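Local coordinates for ATP-dependent helicase FUN30 (Saccharomyces cerevisiae S288c, PDB 5GN1), which remodels nucleosomes with the energy of ATP hydrolysis, serving DNA end resection and heterochromatin organization, and is represented here by the C-terminal part of its ATPase domain, at residues 110-115 / 209-214; 255-260 / 268-273. One frame throughout, in Å; residues are numbered along the deposited sequence. Where two conformers were deposited one is given.

Contact 1 (110-115 with 209-214) closes before contact 2 (255-260 with 268-273) opens, so the two come in series along the chain. Their centres lie about 20 Å apart: contact 1 is about 2 Å from the centre of the chain, contact 2 about 18 Å from it. They share the parallel sheet of the RecA-like helicase C-terminal domain, in which strands 205-209 and 256-260 are neighbours; Ser209 N lies 3.1 Å from Leu259 O, a probable hydrogen bond that joins the contacts directly. Contact 1 joins the loop after helix 100-110 to the start of helix 212-224, just past strand 205-209, whereas contact 2 packs a loop of the domain onto strand 256-260.

Contact 1 of 2, residues 110-115 / 209-214; sequences ASLHPL and SLFTQV
The ring of Phe211 receives Leu112 obliquely: methyl CD1 of Leu112 lies 3.7 Å from ring atom CE1 of Phe211 and as near to CD1 of that ring, and the two side chains cross at about a right angle. Leucine suits this place because its forked end sends a methyl out far enough for CD1 to reach both this ring and Val214. Met105 and Arg108 of helix 100-110 also touch the Phe211 side chain. The second flat group, the imidazole of His113, takes a hydrogen bond at its edge, in plane: Leu115 N donates to His113 ND1 over 3.0 Å, at 167°. On the other ring nitrogen, NE2 bonds to Trp181 O, so both polar atoms of this buried ring are satisfied and its rotation is fixed. Phe211 sits at the N-cap of helix 212-224, where the chain leaves strand 205-209 of the RecA-like sheet. The bend between them is an ST turn, with Ser209 OG accepting from Phe211 N over 3.0 Å; a short hydroxyl side chain suits this place, and its OG also bonds Asp280. In the first turn of the helix, Val214 has CG1 anti to the backbone N (chi1 165°), which leaves CG2 as the methyl that meets Leu112, 4.0 Å from Leu112 CD1.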
loop_
_atom_site.group_PDB
_atom_site.type_symbol
_atom_site.label_atom_id
_atom_site.label_comp_id
_atom_site.label_asym_id
_atom_site.label_seq_id
_atom_site.Cartn_x
_atom_site.Cartn_y
_atom_site.Cartn_z
ATOM N N ALA A 110 -4.240 -6.751 2.405
ATOM C CA ALA A 110 -4.636 -6.996 3.789
ATOM C C ALA A 110 -3.421 -7.078 4.715
ATOM O O ALA A 110 -3.508 -6.689 5.883
ATOM C CB ALA A 110 -5.482 -8.279 3.875
ATOM N N SER A 111 -2.284 -7.556 4.211
ATOM C CA SER A 111 -1.042 -7.522 4.980
ATOM C C SER A 111 -0.539 -6.100 5.241
ATOM O O SER A 111 0.339 -5.918 6.093
ATOM C CB SER A 111 0.053 -8.294 4.240
ATOM O OG SER A 111 -0.380 -9.589 3.849
ATOM N N LEU A 112 -1.039 -5.099 4.509
ATOM C CA LEU A 112 -0.565 -3.717 4.596
ATOM C C LEU A 112 -1.443 -2.832 5.468
ATOM O O LEU A 112 -0.938 -2.175 6.386
ATOM C CB LEU A 112 -0.466 -3.104 3.190
ATOM C CG LEU A 112 0.496 -3.853 2.287
ATOM C CD1 LEU A 112 0.531 -3.269 0.863
ATOM C CD2 LEU A 112 1.880 -3.877 2.937
ATOM N N HIS A 113 -2.748 -2.765 5.176
ATOM C CA HIS A 113 -3.602 -1.794 5.844
ATOM C C HIS A 113 -5.088 -2.067 5.631
ATOM O O HIS A 113 -5.530 -2.255 4.488
ATOM C CB HIS A 113 -3.269 -0.379 5.357
ATOM C CG HIS A 113 -3.563 0.669 6.374
ATOM N ND1 HIS A 113 -4.844 0.961 6.782
ATOM C CD2 HIS A 113 -2.742 1.473 7.090
ATOM C CE1 HIS A 113 -4.804 1.903 7.708
ATOM N NE2 HIS A 113 -3.539 2.223 7.919
ATOM N N PRO A 114 -5.882 -2.102 6.708
ATOM C CA PRO A 114 -7.340 -2.278 6.558
ATOM C C PRO A 114 -8.000 -1.251 5.669
ATOM O O PRO A 114 -9.009 -1.566 5.022
ATOM C CB PRO A 114 -7.858 -2.152 7.997
ATOM C CG PRO A 114 -6.712 -2.622 8.851
ATOM C CD PRO A 114 -5.445 -2.208 8.113
ATOM N N LEU A 115 -7.492 -0.018 5.634
ATOM C CA LEU A 115 -8.192 1.006 4.866
ATOM C C LEU A 115 -7.998 0.854 3.370
ATOM O O LEU A 115 -8.462 1.710 2.622
ATOM C CB LEU A 115 -7.748 2.411 5.296
ATOM C CG LEU A 115 -8.046 2.769 6.760
ATOM C CD1 LEU A 115 -7.676 4.237 7.044
ATOM C CD2 LEU A 115 -9.502 2.471 7.124
ATOM N N SER A 209 6.905 2.470 -1.472
ATOM C CA SER A 209 5.798 1.526 -1.582
ATOM C C SER A 209 5.453 1.290 -3.043
ATOM O O SER A 209 5.552 2.195 -3.875
ATOM C CB SER A 209 4.530 2.010 -0.851
ATOM O OG SER A 209 3.483 1.061 -1.016
ATOM N N LEU A 210 5.028 0.063 -3.343
ATOM C CA LEU A 210 4.534 -0.257 -4.677
ATOM C C LEU A 210 3.106 0.212 -4.894
ATOM O O LEU A 210 2.603 0.112 -6.018
ATOM C CB LEU A 210 4.618 -1.768 -4.937
ATOM C CG LEU A 210 5.986 -2.282 -5.398
ATOM C CD1 LEU A 210 6.022 -3.801 -5.418
ATOM C CD2 LEU A 210 6.332 -1.725 -6.771
ATOM N N PHE A 211 2.455 0.734 -3.858
ATOM C CA PHE A 211 1.039 1.082 -3.894
ATOM C C PHE A 211 0.899 2.573 -3.637
ATOM O O PHE A 211 1.249 3.049 -2.550
ATOM C CB PHE A 211 0.253 0.298 -2.836
ATOM C CG PHE A 211 0.213 -1.184 -3.067
ATOM C CD1 PHE A 211 1.185 -2.015 -2.528
ATOM C CD2 PHE A 211 -0.818 -1.757 -3.809
ATOM C CE1 PHE A 211 1.142 -3.395 -2.740
ATOM C CE2 PHE A 211 -0.877 -3.131 -4.018
ATOM C CZ PHE A 211 0.105 -3.952 -3.486
ATOM N N THR A 212 0.378 3.310 -4.621
ATOM C CA THR A 212 0.084 4.722 -4.377
ATOM C C THR A 212 -0.988 4.900 -3.313
ATOM O O THR A 212 -0.971 5.895 -2.578
ATOM C CB THR A 212 -0.341 5.427 -5.670
ATOM O OG1 THR A 212 -1.352 4.658 -6.328
ATOM C CG2 THR A 212 0.857 5.605 -6.596
ATOM N N GLN A 213 -1.921 3.941 -3.202
ATOM C CA GLN A 213 -2.923 3.988 -2.135
ATOM C C GLN A 213 -2.280 3.945 -0.754
ATOM O O GLN A 213 -2.781 4.563 0.199
ATOM C CB GLN A 213 -3.894 2.822 -2.273
ATOM C CG GLN A 213 -4.827 2.848 -3.463
ATOM C CD GLN A 213 -5.586 1.529 -3.579
ATOM O OE1 GLN A 213 -4.994 0.476 -3.844
ATOM N NE2 GLN A 213 -6.888 1.579 -3.365
ATOM N N VAL A 214 -1.199 3.180 -0.613
ATOM C CA VAL A 214 -0.461 3.181 0.648
ATOM C C VAL A 214 0.189 4.539 0.893
ATOM O O VAL A 214 0.156 5.051 2.015
ATOM C CB VAL A 214 0.566 2.033 0.669
ATOM C CG1 VAL A 214 1.597 2.228 1.802
ATOM C CG2 VAL A 214 -0.151 0.683 0.810
#

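Contact 2 of 2, residues 255-260 / 268-273; sequences PIFILS and INLVCA
Apolar side chains alone bridge the two segments, in three pairings. Leu259 and Ile268 reach toward each other tip to tip, with Leu259 CD2 3.7 Å from Ile268 CD1. The same leucine methyl meets Leu270 CD1 at 4.0 Å, again tip to tip. The other branch of Leu270 serves the ring of Phe257: CD2 lies 4.1 Å from Phe257 CE2, approaching obliquely, and the side chains cross at about a right angle. Leucine suits position 270 because its forked end offers one methyl to each neighbour. The longer CG1-CD1 arm of the beta-branched Ile268 carries CD1 to Leu259 from a loop whose backbone stays well clear of the strand, the nearest CA pair, Leu259 and Ile268, being 11.2 Å apart.

Polar bonds belong to the loop and its surroundings, none passing between the two segments. A type I beta turn runs from Leu270 to Ala273, closed by Ala273 N to Leu270 O at 3.2 Å, and Tyr249 OH bonds Asn269 O and Val271 N.

In the parallel sheet of the RecA-like helicase C-terminal domain, strand 256-260 lies between strands 205-209 and 229-232; helix 241-250 adds Phe248, edge-to-face with Phe257, and Ile245 beside Ile268, while helix 212-224 packs against Ile256 and Ile258.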
loop_
_atom_site.group_PDB
_atom_site.type_symbol
_atom_site.label_atom_id
_atom_site.label_comp_id
_atom_site.label_asym_id
_atom_site.label_seq_id
_atom_site.Cartn_x
_atom_site.Cartn_y
_atom_site.Cartn_z
ATOM N N PRO A 255 12.192 15.268 7.706
ATOM C CA PRO A 255 12.958 14.026 7.860
ATOM C C PRO A 255 12.628 12.955 6.834
ATOM O O PRO A 255 13.425 12.019 6.680
ATOM C CB PRO A 255 12.597 13.570 9.281
ATOM C CG PRO A 255 11.189 14.123 9.483
ATOM C CD PRO A 255 11.217 15.465 8.793
ATOM N N ILE A 256 11.501 13.061 6.123
ATOM C CA ILE A 256 10.921 11.924 5.403
ATOM C C ILE A 256 10.622 12.300 3.961
ATOM O O ILE A 256 10.020 13.347 3.696
ATOM C CB ILE A 256 9.631 11.418 6.068
ATOM C CG1 ILE A 256 9.913 10.955 7.489
ATOM C CG2 ILE A 256 9.020 10.263 5.251
ATOM C CD1 ILE A 256 8.671 10.475 8.197
ATOM N N PHE A 257 11.007 11.417 3.041
ATOM C CA PHE A 257 10.608 11.451 1.637
ATOM C C PHE A 257 9.883 10.140 1.351
ATOM O O PHE A 257 10.463 9.066 1.536
ATOM C CB PHE A 257 11.832 11.589 0.728
ATOM C CG PHE A 257 11.602 12.422 -0.504
ATOM C CD1 PHE A 257 10.416 12.348 -1.199
ATOM C CD2 PHE A 257 12.581 13.298 -0.956
ATOM C CE1 PHE A 257 10.216 13.128 -2.346
ATOM C CE2 PHE A 257 12.382 14.070 -2.094
ATOM C CZ PHE A 257 11.195 13.982 -2.782
ATOM N N ILE A 258 8.618 10.213 0.924
ATOM C CA ILE A 258 7.875 9.013 0.557
ATOM C C ILE A 258 7.795 8.941 -0.964
ATOM O O ILE A 258 7.556 9.955 -1.636
ATOM C CB ILE A 258 6.478 8.961 1.219
ATOM C CG1 ILE A 258 5.517 9.995 0.621
ATOM C CG2 ILE A 258 6.582 9.113 2.747
ATOM C CD1 ILE A 258 4.117 9.912 1.234
ATOM N N LEU A 259 8.048 7.747 -1.513
ATOM C CA LEU A 259 8.193 7.561 -2.954
ATOM C C LEU A 259 7.572 6.244 -3.379
ATOM O O LEU A 259 7.471 5.303 -2.584
ATOM C CB LEU A 259 9.666 7.523 -3.417
ATOM C CG LEU A 259 10.605 8.668 -3.039
ATOM C CD1 LEU A 259 11.468 8.251 -1.877
ATOM C CD2 LEU A 259 11.479 9.042 -4.249
ATOM N N SER A 260 7.169 6.175 -4.647
ATOM C CA SER A 260 6.856 4.878 -5.230
ATOM C C SER A 260 8.157 4.133 -5.513
ATOM O O SER A 260 9.182 4.734 -5.842
ATOM C CB SER A 260 6.039 5.021 -6.516
ATOM O OG SER A 260 6.672 5.888 -7.436
ATOM N N ILE A 268 17.195 9.491 -9.660
ATOM C CA ILE A 268 17.274 10.621 -8.740
ATOM C C ILE A 268 18.280 10.287 -7.651
ATOM O O ILE A 268 18.532 9.117 -7.333
ATOM C CB ILE A 268 15.898 10.990 -8.141
ATOM C CG1 ILE A 268 15.314 9.816 -7.353
ATOM C CG2 ILE A 268 14.938 11.436 -9.235
ATOM C CD1 ILE A 268 13.886 10.046 -6.892
ATOM N N ASN A 269 18.853 11.335 -7.063
ATOM C CA ASN A 269 19.947 11.231 -6.103
ATOM C C ASN A 269 19.481 11.791 -4.763
ATOM O O ASN A 269 19.251 12.996 -4.641
ATOM C CB ASN A 269 21.172 11.987 -6.623
ATOM C CG ASN A 269 22.402 11.756 -5.774
ATOM O OD1 ASN A 269 22.342 11.822 -4.551
ATOM N ND2 ASN A 269 23.525 11.466 -6.421
ATOM N N LEU A 270 19.372 10.930 -3.751
ATOM C CA LEU A 270 18.840 11.320 -2.444
ATOM C C LEU A 270 19.812 10.968 -1.326
ATOM O O LEU A 270 19.415 10.450 -0.280
ATOM C CB LEU A 270 17.465 10.670 -2.196
ATOM C CG LEU A 270 16.389 11.118 -3.191
ATOM C CD1 LEU A 270 15.111 10.283 -3.118
ATOM C CD2 LEU A 270 16.096 12.577 -2.969
ATOM N N VAL A 271 21.102 11.302 -1.493
ATOM C CA VAL A 271 22.105 10.882 -0.513
ATOM C C VAL A 271 22.010 11.657 0.795
ATOM O O VAL A 271 22.732 11.349 1.747
ATOM C CB VAL A 271 23.549 10.967 -1.052
ATOM C CG1 VAL A 271 23.740 9.998 -2.223
ATOM C CG2 VAL A 271 23.922 12.386 -1.436
ATOM N N CYS A 272 21.126 12.652 0.876
ATOM C CA CYS A 272 20.964 13.310 2.169
ATOM C C CYS A 272 20.197 12.452 3.171
ATOM O O CYS A 272 20.099 12.836 4.342
ATOM C CB CYS A 272 20.281 14.670 2.004
ATOM S SG CYS A 272 18.724 14.611 1.115
ATOM N N ALA A 273 19.641 11.318 2.746
ATOM C CA ALA A 273 19.092 10.318 3.653
ATOM C C ALA A 273 20.034 9.119 3.697
ATOM O O ALA A 273 20.620 8.762 2.677
ATOM C CB ALA A 273 17.704 9.862 3.182
#